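Cellulase IBT99 (Metagenomes, PDB 6WBT) probably hydrolyses 6-phospho-alpha-glucosides with the help of NAD and manganese, and is bound here to NAD and glucose-6-phosphate. Local coordinates at residues 6-11 and 77-82; 105-110 and 415-420. All coordinates share one frame; numbering follows the deposited sequence.

Contact 1. Residues 6-11 and 77-82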
loop_
_atom_site.group_PDB
_atom_site.type_symbol
_atom_site.label_atom_id
_atom_site.label_comp_id
_atom_site.label_asym_id
_atom_site.label_seq_id
_atom_site.Cartn_x
_atom_site.Cartn_y
_atom_site.Cartn_z
ATOM N N LYS A 6 10.510 -30.006 -29.235
ATOM C CA LYS A 6 10.337 -29.296 -30.498
ATOM C C LYS A 6 10.584 -27.813 -30.243
ATOM O O LYS A 6 9.746 -27.131 -29.643
ATOM C CB LYS A 6 8.941 -29.532 -31.072
ATOM C CG LYS A 6 8.617 -28.680 -32.290
ATOM C CD LYS A 6 7.196 -28.922 -32.775
ATOM C CE LYS A 6 6.840 -27.997 -33.927
ATOM N NZ LYS A 6 5.468 -28.254 -34.448
ATOM N N ILE A 7 11.733 -27.317 -30.696
ATOM C CA ILE A 7 12.133 -25.931 -30.484
ATOM C C ILE A 7 11.762 -25.124 -31.720
ATOM O O ILE A 7 12.092 -25.513 -32.848
ATOM C CB ILE A 7 13.638 -25.824 -30.187
ATOM C CG1 ILE A 7 14.059 -26.883 -29.166
ATOM C CG2 ILE A 7 13.980 -24.432 -29.679
ATOM C CD1 ILE A 7 13.383 -26.742 -27.819
ATOM N N VAL A 8 11.078 -24.002 -31.512
ATOM C CA VAL A 8 10.624 -23.135 -32.592
ATOM C C VAL A 8 11.224 -21.753 -32.386
ATOM O O VAL A 8 11.135 -21.188 -31.290
ATOM C CB VAL A 8 9.087 -23.058 -32.652
ATOM C CG1 VAL A 8 8.645 -22.164 -33.801
ATOM C CG2 VAL A 8 8.492 -24.449 -32.789
ATOM N N ILE A 9 11.833 -21.212 -33.437
ATOM C CA ILE A 9 12.398 -19.869 -33.419
ATOM C C ILE A 9 11.427 -18.971 -34.176
ATOM O O ILE A 9 11.432 -18.925 -35.409
ATOM C CB ILE A 9 13.801 -19.833 -34.028
ATOM C CG1 ILE A 9 14.748 -20.736 -33.237
ATOM C CG2 ILE A 9 14.331 -18.407 -34.061
ATOM C CD1 ILE A 9 16.174 -20.711 -33.734
ATOM N N CYS A 10 10.581 -18.258 -33.436
ATOM C CA CYS A 10 9.619 -17.334 -34.031
ATOM C C CYS A 10 10.374 -16.127 -34.571
ATOM O O CYS A 10 10.792 -15.248 -33.815
ATOM C CB CYS A 10 8.571 -16.919 -33.005
ATOM S SG CYS A 10 7.269 -15.851 -33.662
ATOM N N GLY A 11 10.550 -16.082 -35.888
ATOM C CA GLY A 11 11.343 -15.041 -36.509
ATOM C C GLY A 11 12.665 -15.575 -37.018
ATOM O O GLY A 11 13.726 -15.013 -36.729
ATOM N N THR A 77 2.394 -26.328 -33.680
ATOM C CA THR A 77 1.728 -27.532 -33.199
ATOM C C THR A 77 2.692 -28.367 -32.366
ATOM O O THR A 77 3.791 -28.700 -32.819
ATOM C CB THR A 77 1.194 -28.361 -34.367
ATOM O OG1 THR A 77 0.145 -27.641 -35.025
ATOM C CG2 THR A 77 0.651 -29.693 -33.870
ATOM N N ASP A 78 2.274 -28.698 -31.142
ATOM C CA ASP A 78 3.076 -29.496 -30.214
ATOM C C ASP A 78 4.430 -28.846 -29.934
ATOM O O ASP A 78 5.418 -29.530 -29.659
ATOM C CB ASP A 78 3.262 -30.928 -30.730
ATOM C CG ASP A 78 3.634 -31.901 -29.630
ATOM O OD1 ASP A 78 3.476 -31.546 -28.443
ATOM O OD2 ASP A 78 4.094 -33.016 -29.953
ATOM N N ALA A 79 4.485 -27.518 -30.005
ATOM C CA ALA A 79 5.721 -26.801 -29.724
ATOM C C ALA A 79 6.034 -26.853 -28.234
ATOM O O ALA A 79 5.168 -26.586 -27.395
ATOM C CB ALA A 79 5.614 -25.353 -30.194
ATOM N N ASP A 80 7.278 -27.198 -27.909
ATOM C CA ASP A 80 7.746 -27.278 -26.531
ATOM C C ASP A 80 8.402 -25.993 -26.046
ATOM O O ASP A 80 8.200 -25.602 -24.893
ATOM C CB ASP A 80 8.734 -28.440 -26.373
ATOM C CG ASP A 80 8.052 -29.791 -26.434
ATOM O OD1 ASP A 80 7.065 -29.990 -25.697
ATOM O OD2 ASP A 80 8.501 -30.650 -27.219
ATOM N N TYR A 81 9.189 -25.328 -26.889
ATOM C CA TYR A 81 9.843 -24.082 -26.508
ATOM C C TYR A 81 9.892 -23.156 -27.711
ATOM O O TYR A 81 10.405 -23.534 -28.768
ATOM C CB TYR A 81 11.250 -24.338 -25.960
ATOM C CG TYR A 81 11.239 -24.973 -24.588
ATOM C CD1 TYR A 81 11.349 -26.350 -24.436
ATOM C CD2 TYR A 81 11.100 -24.197 -23.445
ATOM C CE1 TYR A 81 11.329 -26.933 -23.185
ATOM C CE2 TYR A 81 11.081 -24.772 -22.189
ATOM C CZ TYR A 81 11.195 -26.140 -22.065
ATOM O OH TYR A 81 11.175 -26.712 -20.815
ATOM N N ILE A 82 9.364 -21.948 -27.544
ATOM C CA ILE A 82 9.289 -20.955 -28.609
ATOM C C ILE A 82 10.201 -19.796 -28.238
ATOM O O ILE A 82 9.975 -19.114 -27.231
ATOM C CB ILE A 82 7.849 -20.467 -28.839
ATOM C CG1 ILE A 82 6.935 -21.630 -29.244
ATOM C CG2 ILE A 82 7.822 -19.375 -29.897
ATOM C CD1 ILE A 82 6.265 -22.336 -28.078
#
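Ile7 and Tyr81 meet on one face of a two-strand parallel pairing, and Val8 with Ala79, and Cys10 with Ile82, on the other. The bump on the first face is the end of the Ile7 side chain: chi1 of -45° sets CG1 beside the backbone N, and chi2 of -62° brings CD1 round into the angle between CB and the ring of Tyr81, 3.7 Å from that CB. Ile7 CD1 reaches the ring obliquely, nearest to Tyr81 CD1, while the rest of the phenol runs on toward Val329, Leu332 and Ile333 of helix 321-334. On the second face, Val8 CG2 fits against the methyl of Ala79, CG2 to CB 4.0 Å. Two residues on along strand 5-10, Ile82 CG2 rests against Cys10 CB, also at 4.0 Å. Leu130 of helix 114-136 touches both Cys10 and Ile82, so this face packs against that helix.

These are strands 1 and 4 of the 3-2-1-4-5-6 order of the Rossmann fold, neighbours at its middle, and Cys10 and Gly11 lead off the C-terminal end of the first to touch NAD. Val8 N gives Tyr81 O a nearly straight bond of 2.9 Å (171°). At the other end Lys6 O takes Asp80 N at 3.0 Å and, more weakly, Tyr81 N. Asp80 turns its carboxylate back to the neighbouring strand, where OD2 receives Lys6 N at 2.9 Å through its anti lone pair; its OD1 forms a salt bridge with Lys3. The extended Lys6 chain lies along the turn before strand 81-84, with CD 3.6 Å from Asp78 O, and has a cation-pi contact with Trp37. The modelled approach of Lys6 NZ to Thr77 O is too short to be trusted.

Contact 2. Residues 105-110 and 415-420. With G6P (6-O-phosphono-alpha-D-glucopyranose), chain F; NAD (nicotinamide-adenine-dinucleotide), chain G.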
loop_
_atom_site.group_PDB
_atom_site.type_symbol
_atom_site.label_atom_id
_atom_site.label_comp_id
_atom_site.label_asym_id
_atom_site.label_seq_id
_atom_site.Cartn_x
_atom_site.Cartn_y
_atom_site.Cartn_z
ATOM N N GLY A 105 14.058 16.789 -33.622
ATOM C CA GLY A 105 15.044 17.093 -32.600
ATOM C C GLY A 105 14.933 16.258 -31.342
ATOM O O GLY A 105 15.185 16.767 -30.242
ATOM N N CYS A 106 14.564 14.986 -31.475
ATOM C CA CYS A 106 14.436 14.088 -30.338
ATOM C C CYS A 106 15.291 12.849 -30.570
ATOM O O CYS A 106 15.686 12.543 -31.697
ATOM C CB CYS A 106 12.974 13.686 -30.097
ATOM S SG CYS A 106 11.881 15.071 -29.698
ATOM N N VAL A 107 15.571 12.139 -29.478
ATOM C CA VAL A 107 16.421 10.954 -29.539
ATOM C C VAL A 107 15.699 9.862 -30.316
ATOM O O VAL A 107 14.648 9.368 -29.893
ATOM C CB VAL A 107 16.799 10.473 -28.133
ATOM C CG1 VAL A 107 17.500 9.122 -28.205
ATOM C CG2 VAL A 107 17.680 11.498 -27.443
ATOM N N GLY A 108 16.263 9.478 -31.458
ATOM C CA GLY A 108 15.718 8.394 -32.249
ATOM C C GLY A 108 16.431 7.084 -31.991
ATOM O O GLY A 108 17.448 6.785 -32.625
ATOM N N GLN A 109 15.909 6.297 -31.055
ATOM C CA GLN A 109 16.521 5.040 -30.658
ATOM C C GLN A 109 15.574 3.886 -30.964
ATOM O O GLN A 109 14.376 4.078 -31.194
ATOM C CB GLN A 109 16.888 5.055 -29.167
ATOM C CG GLN A 109 18.162 4.294 -28.820
ATOM C CD GLN A 109 17.918 2.822 -28.555
ATOM O OE1 GLN A 109 16.824 2.425 -28.154
ATOM N NE2 GLN A 109 18.936 2.002 -28.786
ATOM N N GLU A 110 16.136 2.676 -30.971
ATOM C CA GLU A 110 15.352 1.485 -31.278
ATOM C C GLU A 110 14.250 1.266 -30.248
ATOM O O GLU A 110 13.088 1.037 -30.605
ATOM C CB GLU A 110 16.269 0.263 -31.345
ATOM C CG GLU A 110 15.553 -1.040 -31.654
ATOM C CD GLU A 110 16.357 -2.258 -31.242
ATOM O OE1 GLU A 110 16.866 -2.276 -30.102
ATOM O OE2 GLU A 110 16.485 -3.194 -32.059
ATOM N N ASN A 415 7.019 10.962 -21.736
ATOM C CA ASN A 415 8.384 10.493 -21.936
ATOM C C ASN A 415 9.389 11.619 -21.723
ATOM O O ASN A 415 9.131 12.780 -22.054
ATOM C CB ASN A 415 8.539 9.908 -23.341
ATOM C CG ASN A 415 9.777 9.044 -23.477
ATOM O OD1 ASN A 415 10.878 9.547 -23.702
ATOM N ND2 ASN A 415 9.602 7.734 -23.343
ATOM N N ARG A 416 10.550 11.264 -21.162
ATOM C CA ARG A 416 11.573 12.264 -20.869
ATOM C C ARG A 416 12.243 12.777 -22.136
ATOM O O ARG A 416 12.711 13.923 -22.165
ATOM C CB ARG A 416 12.621 11.684 -19.918
ATOM C CG ARG A 416 12.064 11.204 -18.588
ATOM C CD ARG A 416 13.177 10.794 -17.637
ATOM N NE ARG A 416 14.039 11.921 -17.288
ATOM C CZ ARG A 416 13.813 12.747 -16.272
ATOM N NH1 ARG A 416 12.748 12.575 -15.500
ATOM N NH2 ARG A 416 14.650 13.745 -16.027
ATOM N N THR A 417 12.311 11.952 -23.183
ATOM C CA THR A 417 12.934 12.387 -24.431
ATOM C C THR A 417 12.150 13.526 -25.072
ATOM O O THR A 417 12.741 14.462 -25.623
ATOM C CB THR A 417 13.055 11.205 -25.395
ATOM O OG1 THR A 417 13.918 10.211 -24.831
ATOM C CG2 THR A 417 13.616 11.655 -26.737
ATOM N N ILE A 418 10.825 13.470 -24.998
ATOM C CA ILE A 418 9.971 14.499 -25.586
ATOM C C ILE A 418 9.989 15.726 -24.683
ATOM O O ILE A 418 9.647 15.627 -23.496
ATOM C CB ILE A 418 8.540 13.980 -25.796
ATOM C CG1 ILE A 418 8.569 12.573 -26.396
ATOM C CG2 ILE A 418 7.763 14.924 -26.698
ATOM C CD1 ILE A 418 9.272 12.488 -27.729
ATOM N N PRO A 419 10.377 16.897 -25.195
ATOM C CA PRO A 419 10.493 18.066 -24.308
ATOM C C PRO A 419 9.152 18.648 -23.893
ATOM O O PRO A 419 8.980 19.009 -22.722
ATOM C CB PRO A 419 11.311 19.055 -25.148
ATOM C CG PRO A 419 10.994 18.690 -26.561
ATOM C CD PRO A 419 10.801 17.197 -26.574
ATOM N N SER A 420 8.197 18.754 -24.815
ATOM C CA SER A 420 6.914 19.375 -24.527
ATOM C C SER A 420 5.793 18.523 -25.104
ATOM O O SER A 420 6.018 17.618 -25.912
ATOM C CB SER A 420 6.838 20.799 -25.094
ATOM O OG SER A 420 6.932 20.789 -26.507
HETATM C C1 G6P F . 21.528 -4.945 -26.811
HETATM C C2 G6P F . 20.163 -4.375 -26.435
HETATM C C3 G6P F . 19.187 -4.474 -27.601
HETATM C C4 G6P F . 19.807 -3.890 -28.864
HETATM C C5 G6P F . 21.152 -4.559 -29.120
HETATM C C6 G6P F . 21.821 -4.064 -30.399
HETATM O O1 G6P F . 21.413 -6.355 -27.030
HETATM O O2 G6P F . 19.637 -5.093 -25.313
HETATM O O3 G6P F . 17.984 -3.768 -27.282
HETATM O O4 G6P F . 18.936 -4.108 -29.979
HETATM O O5 G6P F . 22.008 -4.320 -28.002
HETATM O O6 G6P F . 20.958 -3.188 -31.121
HETATM P P G6P F . 21.302 -2.810 -32.647
HETATM O O1P G6P F . 20.964 -1.343 -32.749
HETATM O O2P G6P F . 20.426 -3.726 -33.466
HETATM O O3P G6P F . 22.778 -3.111 -32.763
HETATM P PA NAD G . 15.529 -8.539 -38.303
HETATM O O1A NAD G . 14.690 -7.423 -38.831
HETATM O O2A NAD G . 16.850 -8.790 -38.952
HETATM O O5B NAD G . 14.661 -9.890 -38.313
HETATM C C5B NAD G . 13.379 -9.921 -37.627
HETATM C C4B NAD G . 12.540 -11.042 -38.190
HETATM O O4B NAD G . 11.234 -11.044 -37.553
HETATM C C3B NAD G . 12.262 -10.985 -39.702
HETATM O O3B NAD G . 12.534 -12.252 -40.285
HETATM C C2B NAD G . 10.761 -10.681 -39.763
HETATM O O2B NAD G . 10.137 -11.094 -40.960
HETATM C C1B NAD G . 10.288 -11.425 -38.524
HETATM N N9A NAD G . 8.953 -11.049 -38.071
HETATM C C8A NAD G . 8.394 -9.797 -38.111
HETATM N N7A NAD G . 7.171 -9.755 -37.644
HETATM C C5A NAD G . 6.898 -11.065 -37.281
HETATM C C6A NAD G . 5.756 -11.673 -36.724
HETATM N N6A NAD G . 4.640 -11.015 -36.427
HETATM N N1A NAD G . 5.811 -13.005 -36.487
HETATM C C2A NAD G . 6.938 -13.662 -36.790
HETATM N N3A NAD G . 8.068 -13.196 -37.315
HETATM C C4A NAD G . 7.988 -11.875 -37.542
HETATM O O3 NAD G . 15.767 -8.311 -36.734
HETATM P PN NAD G . 17.067 -8.454 -35.805
HETATM O O1N NAD G . 17.669 -9.803 -36.018
HETATM O O2N NAD G . 17.930 -7.251 -35.992
HETATM O O5D NAD G . 16.388 -8.400 -34.355
HETATM C C5D NAD G . 15.321 -9.339 -34.074
HETATM C C4D NAD G . 14.648 -8.953 -32.780
HETATM O O4D NAD G . 15.546 -9.226 -31.681
HETATM C C3D NAD G . 14.279 -7.470 -32.636
HETATM O O3D NAD G . 12.966 -7.352 -32.107
HETATM C C2D NAD G . 15.330 -6.998 -31.626
HETATM O O2D NAD G . 15.010 -5.789 -30.957
HETATM C C1D NAD G . 15.384 -8.210 -30.705
HETATM N N1N NAD G . 16.580 -8.199 -29.817
HETATM C C2N NAD G . 16.435 -7.919 -28.484
HETATM C C3N NAD G . 17.539 -7.878 -27.646
HETATM C C7N NAD G . 17.303 -7.620 -26.179
HETATM O O7N NAD G . 18.123 -6.965 -25.543
HETATM N N7N NAD G . 16.221 -8.152 -25.627
HETATM C C4N NAD G . 18.804 -8.092 -28.184
HETATM C C5N NAD G . 18.932 -8.408 -29.519
HETATM C C6N NAD G . 17.810 -8.460 -30.317
#
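Thr417 sets its methyl against the extended backbone at Cys106 and Val107, and this is the tight part of the contact. With chi1 at -63° OG1 stands beside its own backbone N, and CG2 is the branch that crosses over, Thr417 CG2 coming 3.4 Å from Val107 N and 3.7 Å from Val107 CB. The two side chains cross at about a right angle. Behind Thr417, an Asx turn from Asn415 OD1 to Thr417 N (2.8 Å) fixes the backbone.

The other end is looser. Cys106 SG lies 3.9 Å from Pro419 CD and 4.2 Å from Ile418 CD1; Pro419 is partly exposed and also packs on Asp274 of the second subunit.

From the same loop Glu110 reaches the active site, its OE1 accepting from G6P O4 at 2.8 Å and its OE2 from NAD O2D at 3.2 Å, with Arg87 in a salt bridge to OE2. Shortening Glu110 to an alanine is likely to leave the sugar O4 and the NAD ribose hydroxyl without the carboxylate that takes both, and Arg87 without this salt bridge. Between the segments, by contrast, the touching groups are mainly apolar, which implies that fit, not polar pairing, sets how these two loops sit together.

Contact 1 and contact 2 do not touch: their centres are 36 Å apart, on opposite sides of the chain's centre, and their nearest atoms about 13 Å. NAD runs from contact 1, where its adenine lies by the side chain of Cys10, nearest atoms about 4 Å apart, to the Glu110 end of segment 105-110, well away from where that segment meets 415-420. Glu110 also holds the sugar. Contact 1 lies wholly within the Rossmann part, between neighbouring strands. Contact 2 joins a loop of that part to the loop preceding helix 421-434, over 300 residues later, close to a second subunit. Cys171 and His201, which bind manganese, also line the glucose-6-phosphate pocket.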